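Protein glpG homolog (Haemophilus influenzae, PDB 2NR9) probably cleaves transmembrane segments of membrane proteins within the lipid bilayer of the inner membrane, as a rhomboid-type serine protease with a serine-histidine catalytic dyad. Local coordinates at residues 74-79 with 121-126; 82-87 with 134-139. The protein carries 2 engineered substitutions. All blocks are in the same frame, centred on the assembly; numbering follows the deposited sequence.

Helix 63-84 runs through both contacts: its residues 74-79 pack on 121-126 of helix 116-131 in interaction 1, and its cytoplasmic end, with the turn into helix 86-108, meets the loop 134-139 in interaction 2. The centres lie about 9 Å apart. The sites touch through packing, with Y125 CE2 3.6 Å from F84 CE1 in an edge-to-face ring pair and M79 CB 4.0 Å from F137 CE2, and through the hydrogen bond from T83 OG1 to M79 O. Interaction 1 is nearer the catalytic dyad, with the L123 side chain about 9 Å from those of both S116 and H169. Interaction 2 lies farther out, its centre about 16 Å from that of the chain.

Interaction 1 of 2, residues 74-79 with 121-126; sequences FIFGGM and AVLGYV
F76 is the residue of 74-79 that reaches into helix 116-131, and V126, V122 and L123 receive it. Methyl CD2 of L123 stands over one face of the F76 ring, 4.0 Å from its centroid and 28° off the normal, a CH-pi contact displaced toward the CD1 side; I75 CG2, from F76's own helix, lies over the other face, offset toward the rim. The L123 CB is directed past residues 74-79; the CD2 branch brings the side chain to the ring. V122 packs at the root of the aromatic side chain: its CG1 lies 3.6 Å from F76 CB and equally 3.6 Å from the backbone N of G77. That methyl is turned anti to the V122 backbone N (chi1 160°), which aims it at the neighbouring helix. These are two transmembrane helices of the rhomboid fold, the second being the one that begins with the nucleophile S116, and they cross here at 50° with axes 9.3 Å apart. G77 lies at the nearest backbone approach, its CA 6.2 Å from that of V122, and the V122 methyl rests against its main chain. One turn further along, V126 meets F76 with both methyls: CG2 sits 4.1 Å from the F76 carbonyl O, and CG1 approaches F76 CD2 obliquely at 4.3 Å. I80, the next residue along helix 63-84 after M79, continues the packing against V122, Y125 and V126, and W72 touches L123 from the same helix.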
# COMPACT_ATOMS: atom_id res chain seq x y z
N PHE A 74 1.54 -7.36 4.97
CA PHE A 74 2.15 -8.68 4.92
C PHE A 74 1.11 -9.73 4.54
O PHE A 74 1.33 -10.54 3.65
CB PHE A 74 2.83 -9.03 6.25
CG PHE A 74 3.66 -10.28 6.19
CD1 PHE A 74 4.95 -10.24 5.68
CD2 PHE A 74 3.16 -11.49 6.63
CE1 PHE A 74 5.72 -11.40 5.60
CE2 PHE A 74 3.92 -12.64 6.56
CZ PHE A 74 5.21 -12.60 6.04
N ILE A 75 -0.05 -9.66 5.19
CA ILE A 75 -1.14 -10.58 4.92
C ILE A 75 -1.71 -10.45 3.51
O ILE A 75 -1.73 -11.42 2.76
CB ILE A 75 -2.29 -10.41 5.94
CG1 ILE A 75 -1.84 -10.87 7.33
CG2 ILE A 75 -3.51 -11.20 5.49
CD1 ILE A 75 -2.96 -10.85 8.38
N PHE A 76 -2.17 -9.25 3.15
CA PHE A 76 -2.83 -9.05 1.85
C PHE A 76 -1.88 -8.81 0.67
O PHE A 76 -2.20 -9.17 -0.46
CB PHE A 76 -3.93 -7.99 1.94
CG PHE A 76 -5.04 -8.36 2.91
CD1 PHE A 76 -4.96 -8.00 4.24
CD2 PHE A 76 -6.11 -9.14 2.49
CE1 PHE A 76 -5.96 -8.38 5.14
CE2 PHE A 76 -7.11 -9.52 3.38
CZ PHE A 76 -7.03 -9.14 4.71
N GLY A 77 -0.75 -8.16 0.93
CA GLY A 77 0.28 -8.01 -0.08
C GLY A 77 0.77 -9.40 -0.44
O GLY A 77 1.02 -9.72 -1.61
N GLY A 78 0.85 -10.26 0.58
CA GLY A 78 1.26 -11.66 0.41
C GLY A 78 0.25 -12.44 -0.42
O GLY A 78 0.64 -13.19 -1.32
N MET A 79 -1.04 -12.30 -0.10
CA MET A 79 -2.08 -12.95 -0.89
C MET A 79 -1.91 -12.62 -2.36
O MET A 79 -1.99 -13.50 -3.22
CB MET A 79 -3.48 -12.51 -0.45
CG MET A 79 -3.93 -13.07 0.87
SD MET A 79 -5.67 -12.70 1.14
CE MET A 79 -5.87 -13.26 2.84
N ALA A 121 -4.61 0.39 -1.47
CA ALA A 121 -4.58 -0.07 -2.85
C ALA A 121 -4.60 -1.60 -2.84
O ALA A 121 -5.37 -2.23 -3.58
CB ALA A 121 -3.34 0.44 -3.55
N VAL A 122 -3.76 -2.19 -2.00
CA VAL A 122 -3.72 -3.64 -1.86
C VAL A 122 -5.07 -4.21 -1.39
O VAL A 122 -5.56 -5.19 -1.96
CB VAL A 122 -2.57 -4.09 -0.92
CG1 VAL A 122 -2.82 -5.50 -0.38
CG2 VAL A 122 -1.22 -4.01 -1.64
N LEU A 123 -5.67 -3.59 -0.37
CA LEU A 123 -6.98 -4.02 0.13
C LEU A 123 -8.05 -3.83 -0.95
O LEU A 123 -8.94 -4.66 -1.12
CB LEU A 123 -7.39 -3.25 1.39
CG LEU A 123 -6.50 -3.38 2.62
CD1 LEU A 123 -7.13 -2.66 3.82
CD2 LEU A 123 -6.25 -4.84 2.95
N GLY A 124 -7.95 -2.72 -1.68
CA GLY A 124 -8.89 -2.45 -2.76
C GLY A 124 -8.79 -3.49 -3.86
O GLY A 124 -9.80 -3.94 -4.40
N TYR A 125 -7.56 -3.86 -4.21
CA TYR A 125 -7.32 -4.86 -5.26
C TYR A 125 -7.91 -6.21 -4.89
O TYR A 125 -8.65 -6.82 -5.66
CB TYR A 125 -5.83 -5.00 -5.52
CG TYR A 125 -5.51 -5.82 -6.74
CD1 TYR A 125 -5.42 -5.22 -7.99
CD2 TYR A 125 -5.33 -7.19 -6.66
CE1 TYR A 125 -5.14 -5.96 -9.11
CE2 TYR A 125 -5.05 -7.94 -7.78
CZ TYR A 125 -4.95 -7.32 -9.01
OH TYR A 125 -4.67 -8.05 -10.13
N VAL A 126 -7.57 -6.69 -3.70
CA VAL A 126 -8.06 -7.97 -3.21
C VAL A 126 -9.58 -7.98 -3.09
O VAL A 126 -10.23 -8.95 -3.47
CB VAL A 126 -7.43 -8.33 -1.85
CG1 VAL A 126 -8.08 -9.59 -1.28
CG2 VAL A 126 -5.93 -8.50 -1.99

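Interaction 2 of 2, residues 82-87 with 134-139; sequences RTFGSV and HHLFDL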
# COMPACT_ATOMS: atom_id res chain seq x y z
N ARG A 82 1.28 -14.29 -3.86
CA ARG A 82 1.11 -15.73 -4.01
C ARG A 82 0.03 -16.09 -5.01
O ARG A 82 0.03 -17.19 -5.56
CB ARG A 82 0.81 -16.39 -2.66
CG ARG A 82 2.03 -16.52 -1.76
CD ARG A 82 1.69 -17.24 -0.45
NE ARG A 82 0.92 -16.40 0.47
CZ ARG A 82 -0.41 -16.44 0.60
NH1 ARG A 82 -1.12 -17.29 -0.12
NH2 ARG A 82 -1.01 -15.63 1.47
N THR A 83 -0.87 -15.16 -5.29
CA THR A 83 -1.98 -15.44 -6.20
C THR A 83 -1.77 -14.92 -7.63
O THR A 83 -2.09 -15.62 -8.60
CB THR A 83 -3.31 -14.94 -5.62
OG1 THR A 83 -3.47 -15.46 -4.29
CG2 THR A 83 -4.47 -15.39 -6.48
N PHE A 84 -1.20 -13.72 -7.77
CA PHE A 84 -1.02 -13.12 -9.11
C PHE A 84 0.45 -12.93 -9.54
O PHE A 84 0.71 -12.49 -10.66
CB PHE A 84 -1.75 -11.79 -9.20
CG PHE A 84 -3.17 -11.84 -8.73
CD1 PHE A 84 -3.50 -11.42 -7.46
CD2 PHE A 84 -4.17 -12.33 -9.55
CE1 PHE A 84 -4.80 -11.48 -7.01
CE2 PHE A 84 -5.48 -12.40 -9.10
CZ PHE A 84 -5.79 -11.96 -7.83
N GLY A 85 1.39 -13.19 -8.63
CA GLY A 85 2.81 -13.05 -8.97
C GLY A 85 3.53 -11.90 -8.30
O GLY A 85 2.91 -10.92 -7.86
N SER A 86 4.85 -11.99 -8.25
CA SER A 86 5.67 -10.96 -7.63
C SER A 86 5.72 -9.66 -8.43
O SER A 86 5.86 -8.58 -7.85
CB SER A 86 7.09 -11.49 -7.38
OG SER A 86 7.06 -12.62 -6.52
N VAL A 87 5.62 -9.76 -9.75
CA VAL A 87 5.65 -8.58 -10.60
C VAL A 87 4.42 -7.71 -10.33
O VAL A 87 4.52 -6.49 -10.17
CB VAL A 87 5.70 -8.95 -12.09
CG1 VAL A 87 5.46 -7.74 -12.95
CG2 VAL A 87 7.03 -9.61 -12.43
N HIS A 134 -14.57 -14.33 -7.87
CA HIS A 134 -14.53 -15.07 -6.60
C HIS A 134 -14.11 -16.53 -6.72
O HIS A 134 -14.92 -17.41 -7.03
CB HIS A 134 -15.86 -14.95 -5.86
CG HIS A 134 -15.95 -15.82 -4.64
ND1 HIS A 134 -15.07 -15.73 -3.59
CD2 HIS A 134 -16.85 -16.77 -4.30
CE1 HIS A 134 -15.39 -16.61 -2.67
NE2 HIS A 134 -16.47 -17.25 -3.06
N HIS A 135 -12.84 -16.79 -6.41
CA HIS A 135 -12.28 -18.14 -6.43
C HIS A 135 -10.87 -18.10 -5.87
O HIS A 135 -10.57 -18.72 -4.85
CB HIS A 135 -12.25 -18.71 -7.85
CG HIS A 135 -13.60 -19.09 -8.37
ND1 HIS A 135 -14.31 -20.17 -7.89
CD2 HIS A 135 -14.35 -18.57 -9.37
CE1 HIS A 135 -15.45 -20.28 -8.54
NE2 HIS A 135 -15.50 -19.32 -9.45
N LEU A 136 -10.01 -17.36 -6.55
CA LEU A 136 -8.62 -17.21 -6.15
C LEU A 136 -8.44 -16.78 -4.70
O LEU A 136 -7.32 -16.66 -4.21
CB LEU A 136 -7.89 -16.27 -7.12
CG LEU A 136 -8.77 -15.19 -7.77
CD1 LEU A 136 -9.43 -14.30 -6.73
CD2 LEU A 136 -7.98 -14.38 -8.78
N PHE A 137 -9.55 -16.57 -4.00
CA PHE A 137 -9.53 -16.23 -2.58
C PHE A 137 -10.64 -16.95 -1.84
O PHE A 137 -11.65 -17.34 -2.43
CB PHE A 137 -9.65 -14.71 -2.37
CG PHE A 137 -8.57 -13.92 -3.04
CD1 PHE A 137 -8.86 -13.07 -4.10
CD2 PHE A 137 -7.25 -14.03 -2.63
CE1 PHE A 137 -7.87 -12.33 -4.71
CE2 PHE A 137 -6.25 -13.31 -3.25
CZ PHE A 137 -6.56 -12.46 -4.29
N ASP A 138 -10.47 -17.12 -0.53
CA ASP A 138 -11.45 -17.82 0.29
C ASP A 138 -11.82 -17.04 1.55
O ASP A 138 -11.79 -17.58 2.65
CB ASP A 138 -10.93 -19.21 0.67
CG ASP A 138 -10.67 -20.09 -0.55
OD1 ASP A 138 -9.81 -20.99 -0.45
OD2 ASP A 138 -11.30 -19.86 -1.60
N LEU A 139 -12.16 -15.77 1.38
CA LEU A 139 -12.54 -14.91 2.50
C LEU A 139 -11.34 -14.51 3.36
O LEU A 139 -10.42 -15.30 3.56
CB LEU A 139 -13.59 -15.61 3.37
CG LEU A 139 -14.91 -15.99 2.70
CD1 LEU A 139 -15.80 -16.77 3.66
CD2 LEU A 139 -15.63 -14.76 2.18
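T83 and F84 meet L136 and F137 in a small apolar contact at the cytoplasmic side of the rhomboid fold, where the end of one transmembrane helix packs against an irregular loop. Helix 63-84 stops at F84, G85 makes the turn with positive phi (110°) and occupies the N-cap position of helix 86-108, and the loop 134-139 follows helix 116-131. The contact thus ties the junction between two membrane helices to the polypeptide that leaves a third. It is plain packing away from the active site, partly buried, with F137 the buried member.

The two phenylalanines meet rim to rim, neither lying over the face of the other. Their centroids are 5.7 Å apart and their planes are inclined at 61°; F84 CE1 arrives at the edge of the F137 ring, near its plane, 3.4 Å from CZ. Neither residue aims its CB at the other segment, and it is the far ends of the rings that close the gap. L136 comes in beside this pair, its CD2 approaching the F84 ring obliquely near CE2 and CZ. R129 of helix 116-131 touches F84, L136 and F137 alike, so the cluster is backed by the helix from which the loop departs.

T83 divides its two branches. OG1 is hydrogen-bonded to M79 O, one turn back in its own helix, and also lies 3.7 Å from F137 CE2, oblique to that ring. With OG1 beside the T83 backbone N (chi1 -52°), the methyl lies anti to that N and is turned to the loop, where T83 CG2 rests 3.6 Å from L136 CB.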